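Local coordinates for hydrogenase maturation factor (PDB 3VTI), which probably transfers a carbamoyl group from carbamoyl phosphate to the C-terminal cysteine of HypE, using ATP, during maturation of [NiFe] hydrogenases, at residues G330-E335 with L345-D350; P336-N341 with N432-N437; H459-G464 with K478-H483; A486-C491 with G503-G508. One frame throughout, in Å; residues are numbered along the deposited sequence.

Contact 1: G330-E335 with L345-D350; sequences GNVSEE and LEKLKD
V332 meets K347 and L348 where the loop after strand 325-329 passes the end of helix 341-347. Both pieces belong to the YrdC-like (telomere recombination) region of the chain, and S329, a magnesium ligand, directly precedes the loop. The contact across the two segments is mainly van der Waals packing. The CG1 methyl of V332 lies 3.3 Å from K347 O near the end of the helix. The CG2 methyl of V332 lies 3.6 Å from K347 NZ, at the far end of the lysine side chain. K347 crosses the valine at about a right angle, its chain bent at chi2 and chi4. L348 works through both methyls. Its CD2 sits 3.8 Å from N331 CA, and CD1 lies 3.9 Å from G330 O. The leucine therefore packs on loop backbone more than on side chains. V332 and K347 also pack on G297 of another chain of the assembly, which places this surface at a subunit interface. The polar interactions serve mostly to shape the loop. N331 OD1 accepts a hydrogen bond from S329 OG. K245 NZ binds the backbone oxygens of N331 and S333. At the other branch of the amide, N331 ND2 donates to E335 O over 2.7 Å at 172°, within the carbonyl plane and close to its own amide plane.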
loop_
_atom_site.group_PDB
_atom_site.type_symbol
_atom_site.label_atom_id
_atom_site.label_comp_id
_atom_site.label_asym_id
_atom_site.label_seq_id
_atom_site.Cartn_x
_atom_site.Cartn_y
_atom_site.Cartn_z
ATOM N N GLY A 330 -8.407 47.878 -29.865
ATOM C CA GLY A 330 -7.715 48.618 -28.815
ATOM C C GLY A 330 -7.521 47.793 -27.557
ATOM O O GLY A 330 -8.200 47.998 -26.555
ATOM N N ASN A 331 -6.587 46.853 -27.629
ATOM C CA ASN A 331 -6.229 45.991 -26.506
ATOM C C ASN A 331 -4.741 45.648 -26.524
ATOM O O ASN A 331 -4.134 45.604 -27.594
ATOM C CB ASN A 331 -7.060 44.697 -26.518
ATOM C CG ASN A 331 -7.023 43.973 -27.862
ATOM O OD1 ASN A 331 -6.247 44.318 -28.745
ATOM N ND2 ASN A 331 -7.886 42.973 -28.026
ATOM N N VAL A 332 -4.154 45.410 -25.350
ATOM C CA VAL A 332 -2.885 44.698 -25.302
ATOM C C VAL A 332 -3.272 43.259 -25.616
ATOM O O VAL A 332 -4.319 42.804 -25.180
ATOM C CB VAL A 332 -2.167 44.800 -23.911
ATOM C CG1 VAL A 332 -2.451 46.139 -23.222
ATOM C CG2 VAL A 332 -2.558 43.655 -22.988
ATOM N N SER A 333 -2.465 42.545 -26.391
ATOM C CA SER A 333 -2.778 41.145 -26.724
ATOM C C SER A 333 -4.169 40.951 -27.384
ATOM O O SER A 333 -4.418 41.492 -28.474
ATOM C CB SER A 333 -2.607 40.246 -25.493
ATOM O OG SER A 333 -2.507 38.882 -25.866
ATOM N N GLU A 334 -5.061 40.187 -26.743
ATOM C CA GLU A 334 -6.343 39.804 -27.367
ATOM C C GLU A 334 -7.579 39.808 -26.447
ATOM O O GLU A 334 -8.646 39.297 -26.826
ATOM C CB GLU A 334 -6.218 38.437 -28.075
ATOM C CG GLU A 334 -5.515 38.501 -29.414
ATOM C CD GLU A 334 -5.431 37.160 -30.092
ATOM O OE1 GLU A 334 -4.600 36.342 -29.645
ATOM O OE2 GLU A 334 -6.188 36.929 -31.074
ATOM N N GLU A 335 -7.437 40.389 -25.248
ATOM C CA GLU A 335 -8.579 40.531 -24.344
ATOM C C GLU A 335 -9.623 41.503 -24.936
ATOM O O GLU A 335 -9.366 42.145 -25.959
ATOM C CB GLU A 335 -8.118 40.979 -22.945
ATOM C CG GLU A 335 -7.905 42.478 -22.782
ATOM C CD GLU A 335 -6.625 42.957 -23.430
ATOM O OE1 GLU A 335 -5.633 42.208 -23.381
ATOM O OE2 GLU A 335 -6.605 44.078 -23.980
ATOM N N LEU A 345 -6.851 54.867 -21.310
ATOM C CA LEU A 345 -5.655 55.634 -20.941
ATOM C C LEU A 345 -4.643 54.822 -20.114
ATOM O O LEU A 345 -3.434 55.046 -20.218
ATOM C CB LEU A 345 -6.030 56.937 -20.218
ATOM C CG LEU A 345 -6.766 58.014 -21.031
ATOM C CD1 LEU A 345 -7.421 59.045 -20.133
ATOM C CD2 LEU A 345 -5.845 58.689 -22.044
ATOM N N GLU A 346 -5.137 53.874 -19.318
ATOM C CA GLU A 346 -4.274 53.054 -18.463
ATOM C C GLU A 346 -3.783 51.800 -19.171
ATOM O O GLU A 346 -2.588 51.514 -19.157
ATOM C CB GLU A 346 -4.988 52.667 -17.160
ATOM C CG GLU A 346 -4.042 52.342 -16.001
ATOM C CD GLU A 346 -3.444 53.592 -15.342
ATOM O OE1 GLU A 346 -2.499 53.446 -14.533
ATOM O OE2 GLU A 346 -3.919 54.721 -15.625
ATOM N N LYS A 347 -4.708 51.059 -19.781
ATOM C CA LYS A 347 -4.409 49.780 -20.421
ATOM C C LYS A 347 -3.508 49.955 -21.651
ATOM O O LYS A 347 -2.616 49.133 -21.899
ATOM C CB LYS A 347 -5.713 49.067 -20.806
ATOM C CG LYS A 347 -5.616 47.548 -21.019
ATOM C CD LYS A 347 -5.777 46.776 -19.693
ATOM C CE LYS A 347 -5.967 45.282 -19.918
ATOM N NZ LYS A 347 -4.692 44.605 -20.275
ATOM N N LEU A 348 -3.726 51.039 -22.396
ATOM C CA LEU A 348 -3.013 51.271 -23.656
ATOM C C LEU A 348 -1.866 52.280 -23.533
ATOM O O LEU A 348 -1.377 52.794 -24.541
ATOM C CB LEU A 348 -3.996 51.668 -24.774
ATOM C CG LEU A 348 -5.221 50.766 -25.032
ATOM C CD1 LEU A 348 -6.023 51.239 -26.225
ATOM C CD2 LEU A 348 -4.813 49.326 -25.240
ATOM N N LYS A 349 -1.423 52.536 -22.298
ATOM C CA LYS A 349 -0.369 53.533 -22.014
ATOM C C LYS A 349 0.964 53.228 -22.713
ATOM O O LYS A 349 1.654 54.145 -23.164
ATOM C CB LYS A 349 -0.151 53.695 -20.498
ATOM C CG LYS A 349 0.408 52.441 -19.812
ATOM C CD LYS A 349 0.441 52.555 -18.300
ATOM C CE LYS A 349 0.568 51.165 -17.674
ATOM N NZ LYS A 349 0.707 51.239 -16.183
ATOM N N ASP A 350 1.310 51.946 -22.796
ATOM C CA ASP A 350 2.561 51.506 -23.413
ATOM C C ASP A 350 2.412 51.206 -24.905
ATOM O O ASP A 350 3.371 50.771 -25.553
ATOM C CB ASP A 350 3.117 50.250 -22.710
ATOM C CG ASP A 350 3.167 50.379 -21.182
ATOM O OD1 ASP A 350 3.550 51.451 -20.641
ATOM O OD2 ASP A 350 2.821 49.372 -20.525
#

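Contact 2: P336-N341 with N432-N437; sequences PICKDN and NEKAFN
Several groups surround K434 NZ beside P336 O and C338 SG. It gives a weak, long hydrogen bond of 3.5 Å to P336 O. Water 1 closes a second path, accepting from K434 NZ at 2.8 Å and donating to P336 O at 2.7 Å. A salt bridge to E343 supplies the opposite charge. C338 SG lies 4.0 Å from K434 NZ. The lysine gets there with CG anti to its backbone N (chi1 -161°) and an extended chain beyond. The apolar half of the contact is the ring of P336 against the first turn of helix 433-449. Its CG sits 3.7 Å from A435 CA, and its CD lies 4.0 Å from A435 CB. A glycine here would probably open a gap against A435 and let the backbone carbonyl that faces K434 turn more freely. The contact joins the YrdC-like region to the Kae1-like region, which are far apart in sequence. The ammonium group of K434 has a carboxylate, a water and, weakly, a carbonyl as polar partners, and E343 is likely to balance its charge.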
loop_
_atom_site.group_PDB
_atom_site.type_symbol
_atom_site.label_atom_id
_atom_site.label_comp_id
_atom_site.label_asym_id
_atom_site.label_seq_id
_atom_site.Cartn_x
_atom_site.Cartn_y
_atom_site.Cartn_z
ATOM N N PRO A 336 -10.816 41.576 -24.312
ATOM C CA PRO A 336 -11.812 42.543 -24.746
ATOM C C PRO A 336 -11.218 43.935 -24.964
ATOM O O PRO A 336 -10.391 44.398 -24.166
ATOM C CB PRO A 336 -12.770 42.581 -23.559
ATOM C CG PRO A 336 -12.766 41.222 -23.069
ATOM C CD PRO A 336 -11.341 40.736 -23.221
ATOM N N ILE A 337 -11.649 44.599 -26.023
ATOM C CA ILE A 337 -11.192 45.951 -26.261
ATOM C C ILE A 337 -11.707 46.914 -25.214
ATOM O O ILE A 337 -12.755 46.702 -24.620
ATOM C CB ILE A 337 -11.559 46.452 -27.637
ATOM C CG1 ILE A 337 -13.074 46.473 -27.816
ATOM C CG2 ILE A 337 -10.848 45.609 -28.668
ATOM C CD1 ILE A 337 -13.512 47.333 -28.943
ATOM N N CYS A 338 -10.945 47.972 -24.995
ATOM C CA CYS A 338 -11.315 49.021 -24.048
ATOM C C CYS A 338 -12.544 49.785 -24.518
ATOM O O CYS A 338 -12.793 49.899 -25.717
ATOM C CB CYS A 338 -10.158 49.997 -23.858
ATOM S SG CYS A 338 -8.745 49.303 -23.013
ATOM N N LYS A 339 -13.304 50.321 -23.571
ATOM C CA LYS A 339 -14.510 51.065 -23.921
ATOM C C LYS A 339 -14.619 52.414 -23.228
ATOM O O LYS A 339 -15.253 53.328 -23.751
ATOM C CB LYS A 339 -15.762 50.226 -23.653
ATOM C CG LYS A 339 -16.259 50.247 -22.223
ATOM C CD LYS A 339 -17.525 49.437 -22.108
ATOM C CE LYS A 339 -18.134 49.525 -20.726
ATOM N NZ LYS A 339 -19.011 48.340 -20.554
ATOM N N ASP A 340 -14.022 52.529 -22.045
ATOM C CA ASP A 340 -14.084 53.765 -21.285
ATOM C C ASP A 340 -12.782 54.520 -21.457
ATOM O O ASP A 340 -11.728 53.911 -21.668
ATOM C CB ASP A 340 -14.362 53.480 -19.812
ATOM C CG ASP A 340 -15.779 53.012 -19.575
ATOM O OD1 ASP A 340 -16.716 53.774 -19.892
ATOM O OD2 ASP A 340 -15.956 51.884 -19.071
ATOM N N ASN A 341 -12.866 55.846 -21.380
ATOM C CA ASN A 341 -11.708 56.727 -21.528
ATOM C C ASN A 341 -10.578 56.390 -20.555
ATOM O O ASN A 341 -9.446 56.135 -20.978
ATOM C CB ASN A 341 -12.126 58.192 -21.360
ATOM C CG ASN A 341 -13.161 58.636 -22.387
ATOM O OD1 ASN A 341 -13.488 57.911 -23.326
ATOM N ND2 ASN A 341 -13.674 59.842 -22.213
ATOM N N ASN A 432 -9.592 34.640 -19.578
ATOM C CA ASN A 432 -9.091 35.727 -18.729
ATOM C C ASN A 432 -10.209 36.426 -17.966
ATOM O O ASN A 432 -11.345 36.470 -18.431
ATOM C CB ASN A 432 -8.280 36.747 -19.546
ATOM C CG ASN A 432 -9.048 37.287 -20.732
ATOM O OD1 ASN A 432 -9.190 36.615 -21.761
ATOM N ND2 ASN A 432 -9.558 38.505 -20.596
ATOM N N GLU A 433 -9.872 36.971 -16.801
ATOM C CA GLU A 433 -10.821 37.690 -15.951
ATOM C C GLU A 433 -11.646 38.709 -16.730
ATOM O O GLU A 433 -12.863 38.754 -16.584
ATOM C CB GLU A 433 -10.095 38.373 -14.781
ATOM C CG GLU A 433 -10.999 39.276 -13.906
ATOM C CD GLU A 433 -10.259 39.998 -12.774
ATOM O OE1 GLU A 433 -9.028 39.792 -12.624
ATOM O OE2 GLU A 433 -10.920 40.764 -12.024
ATOM N N LYS A 434 -10.981 39.514 -17.557
ATOM C CA LYS A 434 -11.654 40.577 -18.306
ATOM C C LYS A 434 -12.706 40.044 -19.272
ATOM O O LYS A 434 -13.803 40.588 -19.346
ATOM C CB LYS A 434 -10.656 41.491 -19.024
ATOM C CG LYS A 434 -11.256 42.841 -19.409
ATOM C CD LYS A 434 -10.204 43.857 -19.825
ATOM C CE LYS A 434 -10.877 45.082 -20.426
ATOM N NZ LYS A 434 -9.911 46.006 -21.099
ATOM N N ALA A 435 -12.368 38.970 -19.989
ATOM C CA ALA A 435 -13.299 38.299 -20.904
ATOM C C ALA A 435 -14.493 37.694 -20.154
ATOM O O ALA A 435 -15.625 37.762 -20.631
ATOM C CB ALA A 435 -12.579 37.220 -21.706
ATOM N N PHE A 436 -14.228 37.119 -18.980
ATOM C CA PHE A 436 -15.267 36.497 -18.187
ATOM C C PHE A 436 -16.291 37.502 -17.678
ATOM O O PHE A 436 -17.494 37.263 -17.770
ATOM C CB PHE A 436 -14.665 35.729 -17.008
ATOM C CG PHE A 436 -15.615 34.750 -16.378
ATOM C CD1 PHE A 436 -15.999 34.898 -15.055
ATOM C CD2 PHE A 436 -16.125 33.672 -17.121
ATOM C CE1 PHE A 436 -16.877 33.976 -14.454
ATOM C CE2 PHE A 436 -17.005 32.756 -16.551
ATOM C CZ PHE A 436 -17.385 32.906 -15.203
ATOM N N ASN A 437 -15.821 38.618 -17.134
ATOM C CA ASN A 437 -16.729 39.659 -16.663
ATOM C C ASN A 437 -17.599 40.187 -17.803
ATOM O O ASN A 437 -18.819 40.204 -17.701
ATOM C CB ASN A 437 -15.957 40.798 -15.999
ATOM C CG ASN A 437 -15.261 40.369 -14.709
ATOM O OD1 ASN A 437 -14.214 40.915 -14.359
ATOM N ND2 ASN A 437 -15.841 39.401 -13.996
HETATM O O HOH W 1 -8.319 45.926 -23.399
#

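Contact 3: H459-G464 with K478-H483; sequences HDMHKG and KIEVQH. With FE (Fe (III) ion), chain G.
The H459 ring lies against E480 across two parallel strands, 456-460 and 478-481. With helix 466-473 connecting them in sequence, they form a beta-alpha-beta unit of the Kae1-like region, which belongs to the actin-type ATPase clan. The backbones pair through H459 N to I479 O and V481 N to H459 O. E480 CA stands over one face of the imidazole, 4.3 Å from the centroid of the H459 ring, in a CH-pi contact. K478 CB comes to the edge of the same ring. Also at the edge, H459 ND1 donates to D460 O over 2.7 Å, which limits the turning of the ring; the donor lies well above the carbonyl plane. M461 crosses E480 and Q482 at about right angles. Its bent chain brings CE to 3.8 Å from E480 CG, while SD touches Q482 CB. The side chain of D460 starts out away from the partner strand, with CG anti to the backbone N (chi1 -158°), and this brings OD1 to the H483 ring. H483 ND1 donates to D460 OD1 over 2.9 Å; the oxygen lies in the ring plane and is met on its syn side, 29° out of the carboxylate plane. The two planes are 58° apart. This bond restrains the imidazole, whose NE2 binds the iron at 2.3 Å; D460 is thus a second-shell residue. Water 2 joins D460 OD1 to V481 O, and water 3 joins D460 OD2 to H483 N. D460 OD2 also closes an Asx turn, accepting from H462 N at 3.0 Å through its anti lone pair.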
loop_
_atom_site.group_PDB
_atom_site.type_symbol
_atom_site.label_atom_id
_atom_site.label_comp_id
_atom_site.label_asym_id
_atom_site.label_seq_id
_atom_site.Cartn_x
_atom_site.Cartn_y
_atom_site.Cartn_z
ATOM N N HIS A 459 -24.553 23.398 -22.790
ATOM C CA HIS A 459 -23.102 23.607 -22.742
ATOM C C HIS A 459 -22.276 22.532 -23.457
ATOM O O HIS A 459 -22.759 21.425 -23.716
ATOM C CB HIS A 459 -22.604 23.795 -21.293
ATOM C CG HIS A 459 -22.693 22.565 -20.448
ATOM N ND1 HIS A 459 -21.731 21.580 -20.468
ATOM C CD2 HIS A 459 -23.624 22.164 -19.550
ATOM C CE1 HIS A 459 -22.065 20.623 -19.621
ATOM N NE2 HIS A 459 -23.211 20.951 -19.053
ATOM N N ASP A 460 -21.026 22.884 -23.758
ATOM C CA ASP A 460 -20.075 21.958 -24.347
ATOM C C ASP A 460 -19.737 20.813 -23.394
ATOM O O ASP A 460 -19.774 20.965 -22.173
ATOM C CB ASP A 460 -18.791 22.680 -24.768
ATOM C CG ASP A 460 -18.012 21.912 -25.828
ATOM O OD1 ASP A 460 -18.176 22.240 -27.027
ATOM O OD2 ASP A 460 -17.253 20.983 -25.463
ATOM N N MET A 461 -19.399 19.672 -23.979
ATOM C CA MET A 461 -19.051 18.472 -23.231
ATOM C C MET A 461 -17.744 18.629 -22.440
ATOM O O MET A 461 -17.522 17.915 -21.467
ATOM C CB MET A 461 -18.948 17.305 -24.210
ATOM C CG MET A 461 -19.592 16.029 -23.756
ATOM S SD MET A 461 -20.273 15.113 -25.153
ATOM C CE MET A 461 -22.009 15.542 -25.055
ATOM N N HIS A 462 -16.892 19.562 -22.868
ATOM C CA HIS A 462 -15.575 19.801 -22.268
ATOM C C HIS A 462 -15.743 20.387 -20.863
ATOM O O HIS A 462 -16.418 21.403 -20.694
ATOM C CB HIS A 462 -14.764 20.751 -23.166
ATOM C CG HIS A 462 -13.298 20.811 -22.850
ATOM N ND1 HIS A 462 -12.329 20.778 -23.827
ATOM C CD2 HIS A 462 -12.634 20.922 -21.670
ATOM C CE1 HIS A 462 -11.133 20.856 -23.268
ATOM N NE2 HIS A 462 -11.291 20.943 -21.959
ATOM N N LYS A 463 -15.139 19.755 -19.863
ATOM C CA LYS A 463 -15.382 20.147 -18.475
ATOM C C LYS A 463 -14.516 21.312 -17.985
ATOM O O LYS A 463 -14.803 21.907 -16.947
ATOM C CB LYS A 463 -15.242 18.944 -17.534
ATOM C CG LYS A 463 -16.322 17.879 -17.701
ATOM C CD LYS A 463 -15.930 16.615 -16.941
ATOM C CE LYS A 463 -16.951 15.493 -17.126
ATOM N NZ LYS A 463 -18.183 15.707 -16.296
ATOM N N GLY A 464 -13.474 21.641 -18.738
ATOM C CA GLY A 464 -12.541 22.691 -18.345
ATOM C C GLY A 464 -12.778 24.065 -18.958
ATOM O O GLY A 464 -11.941 24.953 -18.819
ATOM N N LYS A 478 -29.425 20.993 -16.986
ATOM C CA LYS A 478 -28.300 21.115 -17.885
ATOM C C LYS A 478 -28.342 20.062 -18.977
ATOM O O LYS A 478 -28.597 18.887 -18.704
ATOM C CB LYS A 478 -26.988 21.001 -17.110
ATOM C CG LYS A 478 -26.663 22.200 -16.239
ATOM C CD LYS A 478 -26.826 21.884 -14.775
ATOM C CE LYS A 478 -26.662 23.163 -13.950
ATOM N NZ LYS A 478 -26.867 22.929 -12.488
ATOM N N ILE A 479 -28.088 20.503 -20.209
ATOM C CA ILE A 479 -27.934 19.624 -21.366
ATOM C C ILE A 479 -26.531 19.819 -21.936
ATOM O O ILE A 479 -26.150 20.937 -22.301
ATOM C CB ILE A 479 -28.992 19.918 -22.475
ATOM C CG1 ILE A 479 -30.414 19.713 -21.940
ATOM C CG2 ILE A 479 -28.732 19.055 -23.730
ATOM C CD1 ILE A 479 -31.505 20.183 -22.885
ATOM N N GLU A 480 -25.760 18.743 -22.008
ATOM C CA GLU A 480 -24.432 18.818 -22.602
ATOM C C GLU A 480 -24.471 18.405 -24.065
ATOM O O GLU A 480 -25.255 17.544 -24.463
ATOM C CB GLU A 480 -23.395 18.016 -21.803
ATOM C CG GLU A 480 -23.635 16.526 -21.773
ATOM C CD GLU A 480 -22.514 15.758 -21.082
ATOM O OE1 GLU A 480 -22.494 14.515 -21.225
ATOM O OE2 GLU A 480 -21.664 16.388 -20.400
ATOM N N VAL A 481 -23.629 19.044 -24.861
ATOM C CA VAL A 481 -23.696 18.943 -26.310
ATOM C C VAL A 481 -22.275 18.764 -26.797
ATOM O O VAL A 481 -21.370 19.494 -26.370
ATOM C CB VAL A 481 -24.287 20.235 -26.944
ATOM C CG1 VAL A 481 -24.399 20.097 -28.432
ATOM C CG2 VAL A 481 -25.638 20.584 -26.344
ATOM N N GLN A 482 -22.069 17.781 -27.666
ATOM C CA GLN A 482 -20.748 17.534 -28.210
ATOM C C GLN A 482 -20.412 18.667 -29.154
ATOM O O GLN A 482 -21.249 19.082 -29.938
ATOM C CB GLN A 482 -20.677 16.172 -28.920
ATOM C CG GLN A 482 -19.264 15.634 -29.103
ATOM C CD GLN A 482 -18.531 16.240 -30.303
ATOM O OE1 GLN A 482 -19.088 16.364 -31.386
ATOM N NE2 GLN A 482 -17.272 16.612 -30.104
ATOM N N HIS A 483 -19.177 19.147 -29.056
ATOM C CA HIS A 483 -18.648 20.280 -29.812
ATOM C C HIS A 483 -18.907 20.256 -31.323
ATOM O O HIS A 483 -19.353 21.251 -31.893
ATOM C CB HIS A 483 -17.144 20.386 -29.559
ATOM C CG HIS A 483 -16.528 21.642 -30.090
ATOM N ND1 HIS A 483 -16.576 22.838 -29.410
ATOM C CD2 HIS A 483 -15.842 21.883 -31.232
ATOM C CE1 HIS A 483 -15.952 23.766 -30.112
ATOM N NE2 HIS A 483 -15.494 23.212 -31.221
HETATM FE FE FE G . -14.599 24.139 -33.161
HETATM O O HOH W 2 -20.882 22.334 -27.660
HETATM O O HOH W 3 -17.814 18.785 -26.728
HETATM O O HOH W 4 -13.566 25.529 -34.861
HETATM O O HOH W 5 -12.711 24.663 -32.076
#

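Contact 4: A486-C491 with G503-G508; sequences AHIASC and GIAYDG. With FE (Fe (III) ion), chain G.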
loop_
_atom_site.group_PDB
_atom_site.type_symbol
_atom_site.label_atom_id
_atom_site.label_comp_id
_atom_site.label_asym_id
_atom_site.label_seq_id
_atom_site.Cartn_x
_atom_site.Cartn_y
_atom_site.Cartn_z
ATOM N N ALA A 486 -22.506 20.365 -32.395
ATOM C CA ALA A 486 -22.947 21.762 -32.330
ATOM C C ALA A 486 -22.515 22.586 -33.552
ATOM O O ALA A 486 -23.238 23.497 -33.975
ATOM C CB ALA A 486 -22.486 22.420 -31.038
ATOM N N HIS A 487 -21.344 22.282 -34.110
ATOM C CA HIS A 487 -20.932 22.883 -35.363
ATOM C C HIS A 487 -21.923 22.546 -36.488
ATOM O O HIS A 487 -22.457 23.440 -37.159
ATOM C CB HIS A 487 -19.531 22.408 -35.759
ATOM C CG HIS A 487 -18.421 23.267 -35.242
ATOM N ND1 HIS A 487 -18.415 24.639 -35.378
ATOM C CD2 HIS A 487 -17.266 22.943 -34.611
ATOM C CE1 HIS A 487 -17.311 25.124 -34.834
ATOM N NE2 HIS A 487 -16.596 24.116 -34.362
ATOM N N ILE A 488 -22.157 21.254 -36.703
ATOM C CA ILE A 488 -23.092 20.813 -37.731
ATOM C C ILE A 488 -24.454 21.481 -37.530
ATOM O O ILE A 488 -25.029 22.039 -38.476
ATOM C CB ILE A 488 -23.235 19.271 -37.745
ATOM C CG1 ILE A 488 -21.867 18.592 -37.907
ATOM C CG2 ILE A 488 -24.216 18.820 -38.821
ATOM C CD1 ILE A 488 -20.975 19.194 -38.977
ATOM N N ALA A 489 -24.944 21.450 -36.290
ATOM C CA ALA A 489 -26.265 21.986 -35.963
ATOM C C ALA A 489 -26.379 23.502 -36.161
ATOM O O ALA A 489 -27.461 23.998 -36.499
ATOM C CB ALA A 489 -26.658 21.607 -34.562
ATOM N N SER A 490 -25.274 24.223 -35.962
ATOM C CA SER A 490 -25.280 25.672 -36.068
ATOM C C SER A 490 -25.602 26.059 -37.498
ATOM O O SER A 490 -26.325 27.033 -37.760
ATOM C CB SER A 490 -23.931 26.259 -35.639
ATOM O OG SER A 490 -22.956 26.147 -36.663
ATOM N N CYS A 491 -25.065 25.272 -38.424
ATOM C CA CYS A 491 -25.389 25.408 -39.829
ATOM C C CYS A 491 -26.827 24.982 -40.108
ATOM O O CYS A 491 -27.512 25.607 -40.918
ATOM C CB CYS A 491 -24.403 24.607 -40.672
ATOM S SG CYS A 491 -24.744 24.668 -42.393
ATOM N N GLY A 503 -22.771 15.233 -41.607
ATOM C CA GLY A 503 -22.083 16.391 -41.047
ATOM C C GLY A 503 -20.572 16.303 -41.052
ATOM O O GLY A 503 -19.988 15.484 -40.349
ATOM N N ILE A 504 -19.933 17.176 -41.824
ATOM C CA ILE A 504 -18.480 17.195 -41.929
ATOM C C ILE A 504 -17.923 18.303 -41.037
ATOM O O ILE A 504 -17.960 19.485 -41.375
ATOM C CB ILE A 504 -18.012 17.283 -43.416
ATOM C CG1 ILE A 504 -18.641 16.130 -44.227
ATOM C CG2 ILE A 504 -16.488 17.255 -43.520
ATOM C CD1 ILE A 504 -18.491 16.200 -45.743
ATOM N N ALA A 505 -17.416 17.895 -39.883
ATOM C CA ALA A 505 -16.926 18.810 -38.863
ATOM C C ALA A 505 -15.400 18.782 -38.771
ATOM O O ALA A 505 -14.818 17.911 -38.116
ATOM C CB ALA A 505 -17.551 18.488 -37.522
ATOM N N TYR A 506 -14.769 19.740 -39.452
ATOM C CA TYR A 506 -13.313 19.889 -39.479
ATOM C C TYR A 506 -12.876 21.166 -38.762
ATOM O O TYR A 506 -13.256 22.278 -39.150
ATOM C CB TYR A 506 -12.783 19.941 -40.914
ATOM C CG TYR A 506 -12.903 18.679 -41.733
ATOM C CD1 TYR A 506 -13.271 17.466 -41.159
ATOM C CD2 TYR A 506 -12.587 18.692 -43.095
ATOM C CE1 TYR A 506 -13.362 16.299 -41.933
ATOM C CE2 TYR A 506 -12.673 17.533 -43.874
ATOM C CZ TYR A 506 -13.058 16.351 -43.287
ATOM O OH TYR A 506 -13.139 15.232 -44.057
ATOM N N ASP A 507 -12.060 20.997 -37.726
ATOM C CA ASP A 507 -11.444 22.122 -37.023
ATOM C C ASP A 507 -10.208 21.668 -36.248
ATOM O O ASP A 507 -9.663 20.586 -36.510
ATOM C CB ASP A 507 -12.458 22.857 -36.126
ATOM C CG ASP A 507 -12.928 22.030 -34.936
ATOM O OD1 ASP A 507 -12.487 20.883 -34.746
ATOM O OD2 ASP A 507 -13.757 22.551 -34.163
ATOM N N GLY A 508 -9.766 22.497 -35.309
ATOM C CA GLY A 508 -8.585 22.189 -34.526
ATOM C C GLY A 508 -8.867 21.214 -33.404
ATOM O O GLY A 508 -8.232 20.167 -33.315
HETATM FE FE FE G . -14.599 24.139 -33.161
HETATM O O HOH W 4 -13.566 25.529 -34.861
HETATM O O HOH W 5 -12.711 24.663 -32.076
#
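Helix 486-491 packs on strand 503-506 with their axes 8.1 Å apart and their directions at 121°, and I488 comes nearest to G503. I488 bears the apolar part of the contact. Its CG1 lies anti to the carbonyl carbon (chi1 -55°), which sends CD1 to the strand. I488 CD1 lies 3.6 Å from G503 C and packs equally on I504 N. The same methyl reaches A505 CB at 3.8 Å. The helix sits close here because G503 has no side chain; a CB in that place would clash with I488 CG1. With an alanine in place of I488, G503 and A505 would probably lose the methyl that packs on them, and a gap would open between helix and strand. One residue earlier, H487 NE2 binds the iron at 2.3 Å, and D507 OD2 binds the same iron at 2.1 Å. The ring and the carboxylate stand 80° apart. H487 NE2 and D507 OD2 are neighbours as shared ligands, not as a hydrogen-bonded pair. D507 OD1 is hydrogen-bonded to H484 NE2, which should steady the carboxylate. With H483 and D734, two histidines, two aspartates and waters 4 and 5 hold the iron, and the metal links the helix to the end of the strand.

Overall arrangement
The four contacts form two pairs. Contacts 1 and 2 touch, with centres 10 Å apart; G330 O and C338 N link them by a probable hydrogen bond. Side chain to side chain, N331 of contact 1 is about 3 Å from S329 and P336 of contact 2 about 6 Å from D367, both magnesium ligands. Contacts 3 and 4 share the iron and its waters 4 and 5, with centres 15 Å apart; V481 also packs on A486. Strand 478-481 runs directly into helix 483-494, so H483 and H487 reach the metal from one continuous piece of chain. The pairs do not touch. Helix 433-449 of contact 2 leads to strand 456-460 of contact 3; their nearest atoms are about 10 Å apart.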